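Local coordinates for protein probable starch synthase 4, chloroplastic/amyloplastic (Arabidopsis thaliana, PDB 6GNE) that belongs to the starch synthases, two-domain proteins of the GT-B glycosyltransferase fold, and holds adenosine-5'-diphosphate and glycan, at residues A[73-78]-A[117-122]; A[97-102]-A[121-126]; A[106-109]-A[115-118]. One frame throughout, in Å; residues are numbered along the deposited sequence.

Contact 1: A[73-78]-A[117-122]; sequences SYFDGK and DFRRFS
Phe75 and Asp76 meet one face of the helix 117-134 through Arg119 and Ser122. The first pair sits where strand 64-75 turns back into strand 78-89, a beta hairpin closed by a type I' turn from Phe75 to Lys78, in the N-terminal half of the GT-B fold.

The polar part is a salt bridge. Arg119 NH2 donates to Asp76 OD2 over 3.1 Å, at an N-H...O angle of 166°. Asp76 OD2 accepts on its syn lone pair, and the carboxylate and guanidinium are nearly coplanar, so the bond lies in both planes. The Arg119 chain bends at chi3 (55°), which swings its tip round to the turn. The other carboxylate oxygen, OD1, is taken by Ser190, so Asp76 ties the hairpin to two places.

The packing part belongs to the ring of Phe75. Its CE2 lies over one face of the guanidinium, 3.5 Å from Arg119 NH2, with the two planes 53° apart. Its CZ comes 3.5 Å from the backbone O of Arg119. At the ring edge, close to its plane, stands the hydroxyl of Ser122, whose own hydrogen bond runs back one helical turn: Ser122 OG to Phe118 O is 2.8 Å.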
loop_
_atom_site.group_PDB
_atom_site.type_symbol
_atom_site.label_atom_id
_atom_site.label_comp_id
_atom_site.label_asym_id
_atom_site.label_seq_id
_atom_site.Cartn_x
_atom_site.Cartn_y
_atom_site.Cartn_z
ATOM N N SER A 73 -19.443 -22.453 -3.381
ATOM C CA SER A 73 -19.277 -21.521 -2.259
ATOM C C SER A 73 -20.629 -20.999 -1.795
ATOM O O SER A 73 -21.533 -20.829 -2.608
ATOM C CB SER A 73 -18.407 -20.359 -2.729
ATOM O OG SER A 73 -18.233 -19.391 -1.735
ATOM N N TYR A 74 -20.748 -20.705 -0.510
ATOM C CA TYR A 74 -22.005 -20.226 0.057
ATOM C C TYR A 74 -22.212 -18.728 -0.079
ATOM O O TYR A 74 -21.302 -17.969 0.121
ATOM C CB TYR A 74 -22.059 -20.616 1.544
ATOM C CG TYR A 74 -23.278 -20.147 2.328
ATOM C CD1 TYR A 74 -23.325 -18.865 2.907
ATOM C CD2 TYR A 74 -24.373 -21.008 2.533
ATOM C CE1 TYR A 74 -24.443 -18.449 3.641
ATOM C CE2 TYR A 74 -25.490 -20.593 3.264
ATOM C CZ TYR A 74 -25.510 -19.323 3.821
ATOM O OH TYR A 74 -26.600 -18.907 4.528
ATOM N N PHE A 75 -23.435 -18.318 -0.392
ATOM C CA PHE A 75 -23.858 -16.907 -0.280
ATOM C C PHE A 75 -25.387 -16.792 -0.266
ATOM O O PHE A 75 -26.028 -17.395 -1.116
ATOM C CB PHE A 75 -23.299 -16.087 -1.433
ATOM C CG PHE A 75 -22.988 -14.671 -1.075
ATOM C CD1 PHE A 75 -21.990 -14.373 -0.136
ATOM C CD2 PHE A 75 -23.654 -13.621 -1.694
ATOM C CE1 PHE A 75 -21.688 -13.060 0.185
ATOM C CE2 PHE A 75 -23.350 -12.296 -1.371
ATOM C CZ PHE A 75 -22.366 -12.022 -0.438
ATOM N N ASP A 76 -25.963 -16.045 0.691
ATOM C CA ASP A 76 -27.437 -15.834 0.788
ATOM C C ASP A 76 -28.214 -17.154 0.806
ATOM O O ASP A 76 -29.219 -17.287 0.111
ATOM C CB ASP A 76 -27.970 -14.924 -0.355
ATOM C CG ASP A 76 -27.441 -13.465 -0.269
ATOM O OD1 ASP A 76 -27.400 -12.879 0.830
ATOM O OD2 ASP A 76 -27.088 -12.885 -1.314
ATOM N N GLY A 77 -27.711 -18.140 1.557
ATOM C CA GLY A 77 -28.358 -19.460 1.694
ATOM C C GLY A 77 -28.264 -20.466 0.548
ATOM O O GLY A 77 -28.727 -21.609 0.684
ATOM N N LYS A 78 -27.677 -20.045 -0.579
ATOM C CA LYS A 78 -27.478 -20.880 -1.773
ATOM C C LYS A 78 -25.984 -21.139 -1.974
ATOM O O LYS A 78 -25.144 -20.390 -1.461
ATOM C CB LYS A 78 -28.023 -20.168 -3.007
ATOM C CG LYS A 78 -29.547 -20.095 -3.084
ATOM C CD LYS A 78 -30.062 -18.780 -3.674
ATOM C CE LYS A 78 -31.169 -18.992 -4.723
ATOM N NZ LYS A 78 -32.266 -19.956 -4.342
ATOM N N ASP A 117 -19.718 -3.169 -2.699
ATOM C CA ASP A 117 -18.370 -3.675 -2.310
ATOM C C ASP A 117 -18.429 -4.683 -1.158
ATOM O O ASP A 117 -17.706 -5.684 -1.169
ATOM C CB ASP A 117 -17.392 -2.536 -1.937
ATOM C CG ASP A 117 -16.656 -1.948 -3.135
ATOM O OD1 ASP A 117 -16.763 -2.451 -4.270
ATOM O OD2 ASP A 117 -15.920 -0.980 -2.933
ATOM N N PHE A 118 -19.295 -4.416 -0.179
ATOM C CA PHE A 118 -19.434 -5.265 0.995
ATOM C C PHE A 118 -19.753 -6.716 0.582
ATOM O O PHE A 118 -19.122 -7.681 1.059
ATOM C CB PHE A 118 -20.522 -4.707 1.927
ATOM C CG PHE A 118 -20.521 -5.343 3.282
ATOM C CD1 PHE A 118 -21.112 -6.580 3.488
ATOM C CD2 PHE A 118 -19.894 -4.710 4.357
ATOM C CE1 PHE A 118 -21.079 -7.177 4.726
ATOM C CE2 PHE A 118 -19.848 -5.308 5.608
ATOM C CZ PHE A 118 -20.454 -6.543 5.788
ATOM N N ARG A 119 -20.741 -6.850 -0.305
ATOM C CA ARG A 119 -21.152 -8.143 -0.796
ATOM C C ARG A 119 -20.038 -8.793 -1.631
ATOM O O ARG A 119 -19.715 -9.975 -1.425
ATOM C CB ARG A 119 -22.452 -8.028 -1.592
ATOM C CG ARG A 119 -23.676 -7.787 -0.709
ATOM C CD ARG A 119 -24.913 -7.364 -1.507
ATOM N NE ARG A 119 -25.265 -8.299 -2.575
ATOM C CZ ARG A 119 -25.801 -9.511 -2.396
ATOM N NH1 ARG A 119 -26.070 -10.261 -3.458
ATOM N NH2 ARG A 119 -26.043 -10.004 -1.180
ATOM N N ARG A 120 -19.456 -8.004 -2.540
ATOM C CA ARG A 120 -18.360 -8.436 -3.404
ATOM C C ARG A 120 -17.258 -9.091 -2.574
ATOM O O ARG A 120 -16.899 -10.238 -2.808
ATOM C CB ARG A 120 -17.776 -7.257 -4.192
ATOM C CG ARG A 120 -18.669 -6.640 -5.257
ATOM C CD ARG A 120 -18.040 -5.404 -5.887
ATOM N NE ARG A 120 -16.929 -5.769 -6.792
ATOM C CZ ARG A 120 -15.813 -5.065 -7.011
ATOM N NH1 ARG A 120 -15.562 -3.906 -6.395
ATOM N NH2 ARG A 120 -14.908 -5.528 -7.870
ATOM N N PHE A 121 -16.749 -8.398 -1.565
ATOM C CA PHE A 121 -15.579 -8.915 -0.847
ATOM C C PHE A 121 -15.886 -9.908 0.297
ATOM O O PHE A 121 -15.061 -10.774 0.617
ATOM C CB PHE A 121 -14.672 -7.758 -0.422
ATOM C CG PHE A 121 -14.049 -7.027 -1.593
ATOM C CD1 PHE A 121 -12.999 -7.604 -2.293
ATOM C CD2 PHE A 121 -14.524 -5.781 -2.005
ATOM C CE1 PHE A 121 -12.417 -6.945 -3.362
ATOM C CE2 PHE A 121 -13.959 -5.122 -3.088
ATOM C CZ PHE A 121 -12.903 -5.695 -3.771
ATOM N N SER A 122 -17.053 -9.808 0.918
ATOM C CA SER A 122 -17.489 -10.863 1.839
ATOM C C SER A 122 -17.712 -12.191 1.083
ATOM O O SER A 122 -17.383 -13.261 1.604
ATOM C CB SER A 122 -18.735 -10.455 2.645
ATOM O OG SER A 122 -19.841 -10.230 1.804
#

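Contact 2: A[97-102]-A[121-126]; sequences IEPQHP and FSYFSR
Tyr123 and Phe124 carry the helix side of this buried contact, meeting Ile97, Pro99 and His101 at the end of strand 92-100. It joins a strand of the N-terminal sheet to the helix of its beta-alpha-beta crossover, since helix 117-134 leads on to the parallel strand 141-145, as expected in a Rossmann-like half of a GT-B fold.

In the first shell, Pro99 and Tyr123 lie alongside one another, pointing opposite ways, with Pro99 CB 3.5 Å from Tyr123 CE1 and Pro99 CG 3.6 Å from the same atom. Tyr123 reaches there because its CG is anti to the backbone N (chi1 -180°), which carries the ring out to Pro99. His101 approaches the same ring obliquely, the centroids 5.9 Å apart and the planes at 73°. Ile97 CD1 meets Phe124 CE1 at 3.9 Å. No hydrogen bond crosses this interface.

Further out, Ile49 of the neighbouring strand touches both Ile97 and Phe124. The rings of Phe75 and Tyr123 meet edge-to-face, and His101 ND1 is held by the backbone N of Ser103. The phenol oxygen of Tyr123, its OH, is hydrogen-bonded to Asn82 ND2.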
loop_
_atom_site.group_PDB
_atom_site.type_symbol
_atom_site.label_atom_id
_atom_site.label_comp_id
_atom_site.label_asym_id
_atom_site.label_seq_id
_atom_site.Cartn_x
_atom_site.Cartn_y
_atom_site.Cartn_z
ATOM N N ILE A 97 -9.872 -16.380 -7.982
ATOM C CA ILE A 97 -11.238 -16.901 -7.906
ATOM C C ILE A 97 -12.115 -16.124 -8.878
ATOM O O ILE A 97 -12.211 -14.903 -8.787
ATOM C CB ILE A 97 -11.781 -16.817 -6.463
ATOM C CG1 ILE A 97 -10.843 -17.572 -5.495
ATOM C CG2 ILE A 97 -13.166 -17.399 -6.358
ATOM C CD1 ILE A 97 -11.371 -17.638 -4.064
ATOM N N GLU A 98 -12.733 -16.835 -9.816
ATOM C CA GLU A 98 -13.726 -16.259 -10.735
ATOM C C GLU A 98 -15.154 -16.719 -10.375
ATOM O O GLU A 98 -15.551 -17.815 -10.755
ATOM C CB GLU A 98 -13.387 -16.629 -12.176
ATOM C CG GLU A 98 -14.146 -15.811 -13.189
ATOM C CD GLU A 98 -13.843 -16.146 -14.634
ATOM O OE1 GLU A 98 -13.152 -17.154 -14.995
ATOM O OE2 GLU A 98 -14.381 -15.358 -15.427
ATOM N N PRO A 99 -15.924 -15.890 -9.642
ATOM C CA PRO A 99 -17.280 -16.335 -9.283
ATOM C C PRO A 99 -18.249 -16.369 -10.448
ATOM O O PRO A 99 -18.166 -15.568 -11.377
ATOM C CB PRO A 99 -17.740 -15.309 -8.242
ATOM C CG PRO A 99 -16.479 -14.680 -7.744
ATOM C CD PRO A 99 -15.574 -14.638 -8.953
ATOM N N GLN A 100 -19.149 -17.334 -10.386
ATOM C CA GLN A 100 -20.215 -17.512 -11.364
ATOM C C GLN A 100 -21.470 -17.254 -10.520
ATOM O O GLN A 100 -22.246 -18.168 -10.201
ATOM C CB GLN A 100 -20.212 -18.946 -11.945
ATOM C CG GLN A 100 -18.862 -19.551 -12.328
ATOM C CD GLN A 100 -18.550 -19.461 -13.804
ATOM O OE1 GLN A 100 -18.642 -20.458 -14.526
ATOM N NE2 GLN A 100 -18.188 -18.263 -14.256
ATOM N N HIS A 101 -21.582 -16.026 -10.040
ATOM C CA HIS A 101 -22.743 -15.565 -9.312
ATOM C C HIS A 101 -23.368 -14.549 -10.249
ATOM O O HIS A 101 -22.649 -13.752 -10.829
ATOM C CB HIS A 101 -22.286 -14.905 -8.001
ATOM C CG HIS A 101 -23.402 -14.406 -7.141
ATOM N ND1 HIS A 101 -24.102 -13.259 -7.436
ATOM C CD2 HIS A 101 -23.926 -14.875 -5.981
ATOM C CE1 HIS A 101 -25.015 -13.045 -6.503
ATOM N NE2 HIS A 101 -24.930 -14.013 -5.612
ATOM N N PRO A 102 -24.707 -14.543 -10.400
ATOM C CA PRO A 102 -25.338 -13.631 -11.397
ATOM C C PRO A 102 -24.973 -12.136 -11.272
ATOM O O PRO A 102 -25.019 -11.426 -12.255
ATOM C CB PRO A 102 -26.847 -13.836 -11.197
ATOM C CG PRO A 102 -27.004 -14.779 -10.062
ATOM C CD PRO A 102 -25.686 -15.424 -9.745
ATOM N N PHE A 121 -16.749 -8.398 -1.565
ATOM C CA PHE A 121 -15.579 -8.915 -0.847
ATOM C C PHE A 121 -15.886 -9.908 0.297
ATOM O O PHE A 121 -15.061 -10.774 0.617
ATOM C CB PHE A 121 -14.672 -7.758 -0.422
ATOM C CG PHE A 121 -14.049 -7.027 -1.593
ATOM C CD1 PHE A 121 -12.999 -7.604 -2.293
ATOM C CD2 PHE A 121 -14.524 -5.781 -2.005
ATOM C CE1 PHE A 121 -12.417 -6.945 -3.362
ATOM C CE2 PHE A 121 -13.959 -5.122 -3.088
ATOM C CZ PHE A 121 -12.903 -5.695 -3.771
ATOM N N SER A 122 -17.053 -9.808 0.918
ATOM C CA SER A 122 -17.489 -10.863 1.839
ATOM C C SER A 122 -17.712 -12.191 1.083
ATOM O O SER A 122 -17.383 -13.261 1.604
ATOM C CB SER A 122 -18.735 -10.455 2.645
ATOM O OG SER A 122 -19.841 -10.230 1.804
ATOM N N TYR A 123 -18.254 -12.141 -0.136
ATOM C CA TYR A 123 -18.337 -13.360 -0.967
ATOM C C TYR A 123 -16.959 -13.965 -1.196
ATOM O O TYR A 123 -16.735 -15.158 -0.956
ATOM C CB TYR A 123 -18.984 -13.088 -2.329
ATOM C CG TYR A 123 -19.089 -14.327 -3.215
ATOM C CD1 TYR A 123 -17.994 -14.761 -3.996
ATOM C CD2 TYR A 123 -20.274 -15.071 -3.274
ATOM C CE1 TYR A 123 -18.097 -15.894 -4.792
ATOM C CE2 TYR A 123 -20.376 -16.202 -4.081
ATOM C CZ TYR A 123 -19.294 -16.614 -4.835
ATOM O OH TYR A 123 -19.414 -17.726 -5.648
ATOM N N PHE A 124 -16.056 -13.122 -1.685
ATOM C CA PHE A 124 -14.690 -13.515 -1.969
ATOM C C PHE A 124 -14.028 -14.170 -0.763
ATOM O O PHE A 124 -13.364 -15.213 -0.902
ATOM C CB PHE A 124 -13.862 -12.308 -2.425
ATOM C CG PHE A 124 -12.387 -12.589 -2.487
ATOM C CD1 PHE A 124 -11.892 -13.574 -3.350
ATOM C CD2 PHE A 124 -11.494 -11.904 -1.673
ATOM C CE1 PHE A 124 -10.539 -13.857 -3.402
ATOM C CE2 PHE A 124 -10.125 -12.180 -1.739
ATOM C CZ PHE A 124 -9.651 -13.159 -2.602
ATOM N N SER A 125 -14.201 -13.552 0.405
ATOM C CA SER A 125 -13.622 -14.054 1.658
ATOM C C SER A 125 -14.127 -15.444 1.962
ATOM O O SER A 125 -13.346 -16.302 2.348
ATOM C CB SER A 125 -13.950 -13.128 2.835
ATOM O OG SER A 125 -13.339 -11.856 2.693
ATOM N N ARG A 126 -15.425 -15.665 1.774
ATOM C CA ARG A 126 -16.019 -16.984 1.990
ATOM C C ARG A 126 -15.461 -17.990 0.996
ATOM O O ARG A 126 -14.932 -19.026 1.399
ATOM C CB ARG A 126 -17.546 -16.946 1.875
ATOM C CG ARG A 126 -18.245 -18.272 2.134
ATOM C CD ARG A 126 -18.032 -18.705 3.577
ATOM N NE ARG A 126 -18.411 -20.098 3.836
ATOM C CZ ARG A 126 -19.568 -20.513 4.338
ATOM N NH1 ARG A 126 -20.576 -19.675 4.591
ATOM N NH2 ARG A 126 -19.738 -21.808 4.543
#

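Contact 3: A[106-109]-A[115-118]; sequences FWRG and QDDF
Arg108 reaches across to Asp116 and ends in a two-pronged salt bridge. CB already heads for 115-118. The chain then leaves beside the backbone N and kinks at chi2 (-66°) before running out straight through CD to NE. That kink folds the arginine back along its own loop, where NE meets the backbone O of Lys104.

Past NE the guanidinium opens end-on to the carboxylate. NH1 donates to Asp116 OD1 at 2.9 Å, and NH2 donates to Asp116 OD2, also at 2.9 Å, the second bond being almost straight at 176°. Each oxygen is met on its syn lone pair, and the two flat groups are nearly coplanar, with the carboxylate at the guanidinium edge. Two side-by-side bonds of this kind fix the rotation of both groups.

The pairing bridges the last part of the loop between strand 92-100 and helix 117-134, within the crossover of the N-terminal GT-B domain. Asp116 occupies the N-cap position of that helix, yet its side chain makes no capping bond; with CG between the backbone N and the carbonyl carbon (chi1 65°), the carboxylate is turned to the arginine.

Both terminal nitrogens have further partners. NH1 also forms a salt bridge with Glu114 OE1, so two carboxylates share this arginine and would probably stabilise its positive charge. NH2 donates as well to the backbone O of Ser103, one residue before the carbonyl that receives NE.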
loop_
_atom_site.group_PDB
_atom_site.type_symbol
_atom_site.label_atom_id
_atom_site.label_comp_id
_atom_site.label_asym_id
_atom_site.label_seq_id
_atom_site.Cartn_x
_atom_site.Cartn_y
_atom_site.Cartn_z
ATOM N N PHE A 106 -16.711 -9.608 -9.877
ATOM C CA PHE A 106 -15.397 -9.153 -10.341
ATOM C C PHE A 106 -15.307 -8.967 -11.845
ATOM O O PHE A 106 -14.266 -9.187 -12.459
ATOM C CB PHE A 106 -14.328 -10.074 -9.771
ATOM C CG PHE A 106 -14.367 -10.117 -8.288
ATOM C CD1 PHE A 106 -14.024 -8.997 -7.559
ATOM C CD2 PHE A 106 -14.838 -11.235 -7.614
ATOM C CE1 PHE A 106 -14.112 -9.001 -6.183
ATOM C CE2 PHE A 106 -14.919 -11.249 -6.229
ATOM C CZ PHE A 106 -14.563 -10.126 -5.515
ATOM N N TRP A 107 -16.405 -8.466 -12.404
ATOM C CA TRP A 107 -16.552 -8.217 -13.822
ATOM C C TRP A 107 -17.105 -6.800 -14.030
ATOM O O TRP A 107 -17.919 -6.583 -14.906
ATOM C CB TRP A 107 -17.528 -9.257 -14.349
ATOM C CG TRP A 107 -17.046 -10.188 -15.405
ATOM C CD1 TRP A 107 -16.314 -9.885 -16.535
ATOM C CD2 TRP A 107 -17.364 -11.586 -15.490
ATOM N NE1 TRP A 107 -16.117 -11.022 -17.287
ATOM C CE2 TRP A 107 -16.762 -12.078 -16.681
ATOM C CE3 TRP A 107 -18.113 -12.472 -14.679
ATOM C CZ2 TRP A 107 -16.874 -13.438 -17.077
ATOM C CZ3 TRP A 107 -18.215 -13.818 -15.065
ATOM C CH2 TRP A 107 -17.597 -14.288 -16.253
ATOM N N ARG A 108 -16.629 -5.842 -13.236
ATOM C CA ARG A 108 -17.180 -4.478 -13.174
ATOM C C ARG A 108 -16.254 -3.410 -13.760
ATOM O O ARG A 108 -16.556 -2.219 -13.686
ATOM C CB ARG A 108 -17.436 -4.097 -11.711
ATOM C CG ARG A 108 -18.252 -5.097 -10.898
ATOM C CD ARG A 108 -19.683 -5.222 -11.385
ATOM N NE ARG A 108 -20.448 -6.088 -10.477
ATOM C CZ ARG A 108 -20.957 -5.730 -9.286
ATOM N NH1 ARG A 108 -20.809 -4.497 -8.802
ATOM N NH2 ARG A 108 -21.612 -6.629 -8.560
ATOM N N GLY A 109 -15.105 -3.807 -14.292
ATOM C CA GLY A 109 -14.156 -2.859 -14.863
ATOM C C GLY A 109 -13.297 -2.138 -13.851
ATOM O O GLY A 109 -12.488 -1.294 -14.230
ATOM N N GLN A 115 -21.089 -0.008 -5.547
ATOM C CA GLN A 115 -22.080 0.220 -4.497
ATOM C C GLN A 115 -22.246 -1.004 -3.594
ATOM O O GLN A 115 -22.544 -0.878 -2.414
ATOM C CB GLN A 115 -23.437 0.671 -5.106
ATOM C CG GLN A 115 -24.349 1.510 -4.190
ATOM C CD GLN A 115 -23.721 2.852 -3.683
ATOM O OE1 GLN A 115 -22.695 3.365 -4.207
ATOM N NE2 GLN A 115 -24.351 3.430 -2.649
ATOM N N ASP A 116 -22.014 -2.190 -4.133
ATOM C CA ASP A 116 -22.100 -3.422 -3.351
ATOM C C ASP A 116 -20.719 -4.011 -2.978
ATOM O O ASP A 116 -20.572 -5.216 -2.928
ATOM C CB ASP A 116 -22.983 -4.442 -4.105
ATOM C CG ASP A 116 -22.379 -4.904 -5.440
ATOM O OD1 ASP A 116 -21.533 -4.186 -6.011
ATOM O OD2 ASP A 116 -22.750 -5.994 -5.917
ATOM N N ASP A 117 -19.718 -3.169 -2.699
ATOM C CA ASP A 117 -18.370 -3.675 -2.310
ATOM C C ASP A 117 -18.429 -4.683 -1.158
ATOM O O ASP A 117 -17.706 -5.684 -1.169
ATOM C CB ASP A 117 -17.392 -2.536 -1.937
ATOM C CG ASP A 117 -16.656 -1.948 -3.135
ATOM O OD1 ASP A 117 -16.763 -2.451 -4.270
ATOM O OD2 ASP A 117 -15.920 -0.980 -2.933
ATOM N N PHE A 118 -19.295 -4.416 -0.179
ATOM C CA PHE A 118 -19.434 -5.265 0.995
ATOM C C PHE A 118 -19.753 -6.716 0.582
ATOM O O PHE A 118 -19.122 -7.681 1.059
ATOM C CB PHE A 118 -20.522 -4.707 1.927
ATOM C CG PHE A 118 -20.521 -5.343 3.282
ATOM C CD1 PHE A 118 -21.112 -6.580 3.488
ATOM C CD2 PHE A 118 -19.894 -4.710 4.357
ATOM C CE1 PHE A 118 -21.079 -7.177 4.726
ATOM C CE2 PHE A 118 -19.848 -5.308 5.608
ATOM C CZ PHE A 118 -20.454 -6.543 5.788
#

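All three contacts use helix 117-134 or its start, and all lie in the N-terminal GT-B domain. Contacts 1 and 2 are neighbours, their centres about 6 Å apart; contact 3 is about 12 Å from the first and 10 Å from the second. Along the chain the first segments come in order 73-78, 97-102, 106-109, and contact 3 falls largely between the two segments of contact 2. Contacts 1 and 2 set strands 64-75 and 92-100 of one mixed sheet against the helix, whereas contact 3 ties the loop entering it, so sheet, loop and helix form one continuous unit of the domain. Phe106 packs on Pro99 and Phe124, joining contact 3 to contact 2.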